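Local structure of pumilio homolog 23 (Arabidopsis thaliana, 5WZK) at residues S324-Q335 against M392-F403. The protein binds RNA sequence-specifically, here an 18S rRNA sequence, through pumilio repeats packed into a right-handed superhelix, and probably regulates translation and mRNA stability. Residues are numbered along the deposited sequence; the frame is centred on the assembly and turned at random.
Sequences SGVVASLIAVSQ and MGCLILQGIFKF. With nucleotides of chain B.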
loop_
_atom_site.group_PDB
_atom_site.type_symbol
_atom_site.label_atom_id
_atom_site.label_comp_id
_atom_site.label_asym_id
_atom_site.label_seq_id
_atom_site.Cartn_x
_atom_site.Cartn_y
_atom_site.Cartn_z
ATOM N N SER A 324 -10.675 -3.894 13.415
ATOM C CA SER A 324 -9.428 -3.893 14.183
ATOM C C SER A 324 -8.452 -2.789 13.747
ATOM O O SER A 324 -7.649 -2.316 14.569
ATOM C CB SER A 324 -8.772 -5.270 14.057
ATOM O OG SER A 324 -9.546 -6.113 13.201
ATOM N N GLY A 325 -8.497 -2.369 12.472
ATOM C CA GLY A 325 -7.548 -1.383 11.975
ATOM C C GLY A 325 -7.676 -0.018 12.627
ATOM O O GLY A 325 -6.691 0.723 12.726
ATOM N N VAL A 326 -8.880 0.341 13.083
ATOM C CA VAL A 326 -9.032 1.587 13.837
ATOM C C VAL A 326 -8.163 1.552 15.089
ATOM O O VAL A 326 -7.439 2.510 15.401
ATOM C CB VAL A 326 -10.508 1.835 14.196
ATOM C CG1 VAL A 326 -10.709 3.297 14.591
ATOM C CG2 VAL A 326 -11.428 1.440 13.042
ATOM N N VAL A 327 -8.211 0.439 15.823
ATOM C CA VAL A 327 -7.408 0.331 17.033
ATOM C C VAL A 327 -5.925 0.352 16.689
ATOM O O VAL A 327 -5.127 1.018 17.364
ATOM C CB VAL A 327 -7.813 -0.925 17.827
ATOM C CG1 VAL A 327 -7.145 -0.946 19.195
ATOM C CG2 VAL A 327 -9.327 -0.974 17.976
ATOM N N ALA A 328 -5.526 -0.349 15.624
ATOM C CA ALA A 328 -4.116 -0.311 15.245
ATOM C C ALA A 328 -3.672 1.115 14.979
ATOM O O ALA A 328 -2.566 1.513 15.369
ATOM C CB ALA A 328 -3.853 -1.186 14.023
ATOM N N SER A 329 -4.547 1.919 14.367
ATOM C CA SER A 329 -4.190 3.299 14.054
ATOM C C SER A 329 -4.067 4.149 15.313
ATOM O O SER A 329 -3.115 4.924 15.451
ATOM C CB SER A 329 -5.212 3.903 13.094
ATOM O OG SER A 329 -5.185 3.216 11.857
ATOM N N LEU A 330 -5.032 4.033 16.234
ATOM C CA LEU A 330 -4.930 4.733 17.515
ATOM C C LEU A 330 -3.627 4.388 18.233
ATOM O O LEU A 330 -2.921 5.270 18.729
ATOM C CB LEU A 330 -6.132 4.380 18.385
ATOM C CG LEU A 330 -7.370 5.223 18.111
ATOM C CD1 LEU A 330 -8.505 4.853 19.045
ATOM C CD2 LEU A 330 -6.986 6.640 18.330
ATOM N N ILE A 331 -3.287 3.100 18.272
ATOM C CA ILE A 331 -2.026 2.674 18.865
ATOM C C ILE A 331 -0.852 3.371 18.193
ATOM O O ILE A 331 0.049 3.894 18.862
ATOM C CB ILE A 331 -1.896 1.148 18.772
ATOM C CG1 ILE A 331 -2.964 0.489 19.633
ATOM C CG2 ILE A 331 -0.488 0.706 19.149
ATOM C CD1 ILE A 331 -2.728 -0.945 19.803
ATOM N N ALA A 332 -0.841 3.396 16.860
ATOM C CA ALA A 332 0.321 3.935 16.165
ATOM C C ALA A 332 0.438 5.439 16.348
ATOM O O ALA A 332 1.538 5.956 16.564
ATOM C CB ALA A 332 0.266 3.579 14.682
ATOM N N VAL A 333 -0.673 6.170 16.267
ATOM C CA VAL A 333 -0.547 7.616 16.403
ATOM C C VAL A 333 -0.241 7.975 17.853
ATOM O O VAL A 333 0.409 8.997 18.124
ATOM C CB VAL A 333 -1.804 8.337 15.861
ATOM C CG1 VAL A 333 -2.978 8.254 16.834
ATOM C CG2 VAL A 333 -1.490 9.782 15.554
ATOM N N SER A 334 -0.673 7.133 18.804
ATOM C CA SER A 334 -0.276 7.313 20.197
ATOM C C SER A 334 1.243 7.370 20.337
ATOM O O SER A 334 1.782 8.292 20.969
ATOM C CB SER A 334 -0.847 6.189 21.051
ATOM O OG SER A 334 -0.244 6.206 22.326
ATOM N N GLN A 335 1.951 6.393 19.744
ATOM C CA GLN A 335 3.409 6.448 19.710
ATOM C C GLN A 335 3.895 7.724 19.063
ATOM O O GLN A 335 4.717 8.443 19.637
ATOM C CB GLN A 335 3.980 5.272 18.948
ATOM C CG GLN A 335 4.210 4.058 19.777
ATOM C CD GLN A 335 3.672 2.842 19.088
ATOM O OE1 GLN A 335 3.719 2.747 17.853
ATOM N NE2 GLN A 335 3.119 1.913 19.867
ATOM N N MET A 392 -4.354 -8.499 11.357
ATOM C CA MET A 392 -4.441 -7.182 11.996
ATOM C C MET A 392 -4.262 -7.291 13.509
ATOM O O MET A 392 -3.655 -6.409 14.134
ATOM C CB MET A 392 -5.760 -6.490 11.645
ATOM C CG MET A 392 -5.896 -5.072 12.196
ATOM S SD MET A 392 -4.689 -3.834 11.604
ATOM C CE MET A 392 -5.040 -3.898 9.844
ATOM N N GLY A 393 -4.776 -8.364 14.115
ATOM C CA GLY A 393 -4.429 -8.638 15.497
ATOM C C GLY A 393 -2.932 -8.592 15.733
ATOM O O GLY A 393 -2.453 -7.879 16.623
ATOM N N CYS A 394 -2.163 -9.316 14.903
ATOM C CA CYS A 394 -0.711 -9.340 15.071
ATOM C C CYS A 394 -0.089 -7.979 14.784
ATOM O O CYS A 394 0.879 -7.585 15.446
ATOM C CB CYS A 394 -0.088 -10.410 14.183
ATOM S SG CYS A 394 -0.536 -12.083 14.651
ATOM N N LEU A 395 -0.633 -7.235 13.815
ATOM C CA LEU A 395 -0.154 -5.874 13.577
ATOM C C LEU A 395 -0.331 -5.003 14.812
ATOM O O LEU A 395 0.580 -4.251 15.183
ATOM C CB LEU A 395 -0.868 -5.256 12.377
ATOM C CG LEU A 395 -0.323 -5.686 11.019
ATOM C CD1 LEU A 395 -1.101 -5.018 9.922
ATOM C CD2 LEU A 395 1.135 -5.325 10.922
ATOM N N ILE A 396 -1.496 -5.101 15.469
ATOM C CA ILE A 396 -1.730 -4.378 16.720
ATOM C C ILE A 396 -0.655 -4.714 17.750
ATOM O O ILE A 396 -0.116 -3.822 18.415
ATOM C CB ILE A 396 -3.139 -4.687 17.254
ATOM C CG1 ILE A 396 -4.193 -4.013 16.394
ATOM C CG2 ILE A 396 -3.281 -4.240 18.686
ATOM C CD1 ILE A 396 -5.552 -4.632 16.518
ATOM N N LEU A 397 -0.322 -6.003 17.895
ATOM C CA LEU A 397 0.691 -6.395 18.873
ATOM C C LEU A 397 2.053 -5.829 18.511
ATOM O O LEU A 397 2.760 -5.296 19.376
ATOM C CB LEU A 397 0.761 -7.914 18.978
ATOM C CG LEU A 397 -0.438 -8.582 19.655
ATOM C CD1 LEU A 397 -0.410 -10.077 19.415
ATOM C CD2 LEU A 397 -0.482 -8.266 21.149
ATOM N N GLN A 398 2.438 -5.939 17.239
ATOM C CA GLN A 398 3.642 -5.260 16.771
ATOM C C GLN A 398 3.605 -3.799 17.159
ATOM O O GLN A 398 4.611 -3.234 17.603
ATOM C CB GLN A 398 3.770 -5.400 15.257
ATOM C CG GLN A 398 3.757 -6.827 14.804
ATOM C CD GLN A 398 3.739 -6.980 13.300
ATOM O OE1 GLN A 398 4.345 -6.198 12.570
ATOM N NE2 GLN A 398 3.050 -8.007 12.828
ATOM N N GLY A 399 2.441 -3.170 17.016
ATOM C CA GLY A 399 2.308 -1.814 17.507
ATOM C C GLY A 399 2.623 -1.732 18.980
ATOM O O GLY A 399 3.515 -0.992 19.396
ATOM N N ILE A 400 1.933 -2.551 19.778
ATOM C CA ILE A 400 2.088 -2.533 21.228
ATOM C C ILE A 400 3.559 -2.622 21.638
ATOM O O ILE A 400 4.031 -1.840 22.476
ATOM C CB ILE A 400 1.241 -3.660 21.844
ATOM C CG1 ILE A 400 -0.227 -3.264 21.794
ATOM C CG2 ILE A 400 1.644 -3.935 23.265
ATOM C CD1 ILE A 400 -0.540 -2.140 22.697
ATOM N N PHE A 401 4.319 -3.523 21.017
ATOM C CA PHE A 401 5.703 -3.721 21.431
ATOM C C PHE A 401 6.653 -2.641 20.933
ATOM O O PHE A 401 7.864 -2.789 21.118
ATOM C CB PHE A 401 6.209 -5.103 20.992
ATOM C CG PHE A 401 5.597 -6.239 21.767
ATOM C CD1 PHE A 401 5.855 -6.387 23.120
ATOM C CD2 PHE A 401 4.752 -7.142 21.154
ATOM C CE1 PHE A 401 5.283 -7.414 23.847
ATOM C CE2 PHE A 401 4.177 -8.171 21.882
ATOM C CZ PHE A 401 4.448 -8.308 23.228
ATOM N N LYS A 402 6.162 -1.565 20.318
ATOM C CA LYS A 402 7.006 -0.389 20.098
ATOM C C LYS A 402 6.861 0.638 21.218
ATOM O O LYS A 402 7.682 1.556 21.316
ATOM C CB LYS A 402 6.709 0.258 18.727
ATOM C CG LYS A 402 7.360 -0.478 17.553
ATOM C CD LYS A 402 6.878 0.000 16.182
ATOM C CE LYS A 402 7.461 1.359 15.812
ATOM N NZ LYS A 402 6.994 1.814 14.458
ATOM N N PHE A 403 5.853 0.502 22.075
ATOM C CA PHE A 403 5.829 1.283 23.301
ATOM C C PHE A 403 6.966 0.851 24.217
ATOM O O PHE A 403 7.526 -0.245 24.089
ATOM C CB PHE A 403 4.505 1.104 24.049
ATOM C CG PHE A 403 3.323 1.794 23.419
ATOM C CD1 PHE A 403 3.310 3.162 23.240
ATOM C CD2 PHE A 403 2.203 1.062 23.053
ATOM C CE1 PHE A 403 2.218 3.782 22.677
ATOM C CE2 PHE A 403 1.097 1.680 22.509
ATOM C CZ PHE A 403 1.106 3.039 22.317
ATOM P P A B 3 5.564 -15.446 4.032
ATOM O OP1 A B 3 5.679 -16.821 4.604
ATOM O OP2 A B 3 5.357 -15.172 2.581
ATOM O "O5'" A B 3 4.369 -14.790 4.841
ATOM C "C5'" A B 3 3.470 -13.891 4.221
ATOM C "C4'" A B 3 2.275 -13.688 5.097
ATOM O "O4'" A B 3 2.721 -13.393 6.439
ATOM C "C3'" A B 3 1.362 -12.529 4.741
ATOM O "O3'" A B 3 0.437 -12.896 3.740
ATOM C "C2'" A B 3 0.688 -12.222 6.070
ATOM O "O2'" A B 3 -0.353 -13.167 6.297
ATOM C "C1'" A B 3 1.824 -12.506 7.060
ATOM N N9 A B 3 2.587 -11.314 7.482
ATOM C C8 A B 3 3.799 -10.898 6.996
ATOM N N7 A B 3 4.260 -9.822 7.595
ATOM C C5 A B 3 3.308 -9.510 8.553
ATOM C C6 A B 3 3.211 -8.486 9.519
ATOM N N6 A B 3 4.110 -7.520 9.712
ATOM N N1 A B 3 2.123 -8.480 10.319
ATOM C C2 A B 3 1.204 -9.439 10.161
ATOM N N3 A B 3 1.182 -10.451 9.295
ATOM C C4 A B 3 2.275 -10.434 8.504
ATOM P P U B 5 -4.758 -7.354 3.392
ATOM O OP1 U B 5 -5.152 -8.779 3.159
ATOM O OP2 U B 5 -4.918 -6.350 2.308
ATOM O "O5'" U B 5 -5.505 -6.785 4.670
ATOM C "C5'" U B 5 -5.468 -7.488 5.902
ATOM C "C4'" U B 5 -6.541 -6.991 6.829
ATOM O "O4'" U B 5 -6.149 -5.694 7.358
ATOM C "C3'" U B 5 -7.904 -6.786 6.180
ATOM O "O3'" U B 5 -8.912 -7.046 7.151
ATOM C "C2'" U B 5 -7.898 -5.295 5.855
ATOM O "O2'" U B 5 -9.180 -4.716 5.736
ATOM C "C1'" U B 5 -7.141 -4.738 7.051
ATOM N N1 U B 5 -6.474 -3.455 6.823
ATOM C C2 U B 5 -6.988 -2.378 7.522
ATOM O O2 U B 5 -7.946 -2.492 8.250
ATOM N N3 U B 5 -6.356 -1.170 7.331
ATOM C C4 U B 5 -5.261 -0.966 6.510
ATOM O O4 U B 5 -4.783 0.165 6.431
ATOM C C5 U B 5 -4.785 -2.136 5.820
ATOM C C6 U B 5 -5.384 -3.323 6.000
ATOM P P U B 6 -9.554 -8.502 7.245
ATOM O OP1 U B 6 -9.998 -8.725 8.646
ATOM O OP2 U B 6 -8.624 -9.440 6.547
ATOM O "O5'" U B 6 -10.827 -8.409 6.311
ATOM C "C5'" U B 6 -12.117 -8.774 6.768
ATOM C "C4'" U B 6 -13.142 -7.737 6.389
ATOM O "O4'" U B 6 -13.165 -6.703 7.406
ATOM C "C3'" U B 6 -12.913 -7.026 5.057
ATOM O "O3'" U B 6 -14.172 -6.788 4.431
ATOM C "C2'" U B 6 -12.301 -5.690 5.481
ATOM O "O2'" U B 6 -12.536 -4.633 4.577
ATOM C "C1'" U B 6 -13.004 -5.437 6.807
ATOM N N1 U B 6 -12.247 -4.607 7.747
ATOM C C2 U B 6 -12.669 -3.308 8.017
ATOM O O2 U B 6 -13.639 -2.764 7.517
ATOM N N3 U B 6 -11.896 -2.639 8.925
ATOM C C4 U B 6 -10.783 -3.124 9.570
ATOM O O4 U B 6 -10.199 -2.383 10.352
ATOM C C5 U B 6 -10.415 -4.468 9.247
ATOM C C6 U B 6 -11.151 -5.149 8.366
#
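Ile331 and Ile396 meet at about a right angle where two nearly parallel helices, 324-335 and 392-400, run side by side, their axes 9.2 Å apart and only 13° from parallel. At its middle, the apolar layer joins branch ends of the isoleucines. Ile331 CD1 lies 3.5 Å from Ile396 CG2 and also touches Ile400 CD1, while the other branch, CG2, which stands anti to the backbone N, turns to Gly399 and the ring of Phe403. One turn earlier, Ala328 CB rests between Met392 SD and Ile396 CG1, each 3.7 Å away. Here the CA atoms of Ala328 and Ile396 are 4.9 Å apart, a close approach consistent with the small side chain.

At the C-terminal end Gln335 meets both the Phe403 ring and Gly399. Its NE2 sits 3.2 Å above the centre of the Phe403 ring, with the amide plane turned 71° from the ring, and gives a weak, bent hydrogen bond (3.0 Å, 129°) to Gly399 O. Ser334 OG comes to the ring edge, 3.4 Å from Phe403 CZ, and its polar partner is Ser339 O. Glu341 and Cys345 of helix 341-352 also pack on Phe403.

RNA contacts begin at the N-terminal ends of the two segments and continue along helix 391-400. Gly325 N donates to O4 of U6 of chain B at 2.7 Å. Met392, bent at chi2 and chi3, carries CE to the sugar and base of U5 of chain B. Farther along its helix, Gln398 OE1 accepts a hydrogen bond from N6 of A3 of chain B, and Leu395 CD2 packs near N1 of the same base.

Neighbouring helices aligned in this way, with their base-contacting residues on one surface, form part of the RNA-binding face characteristic of the pumilio superhelix.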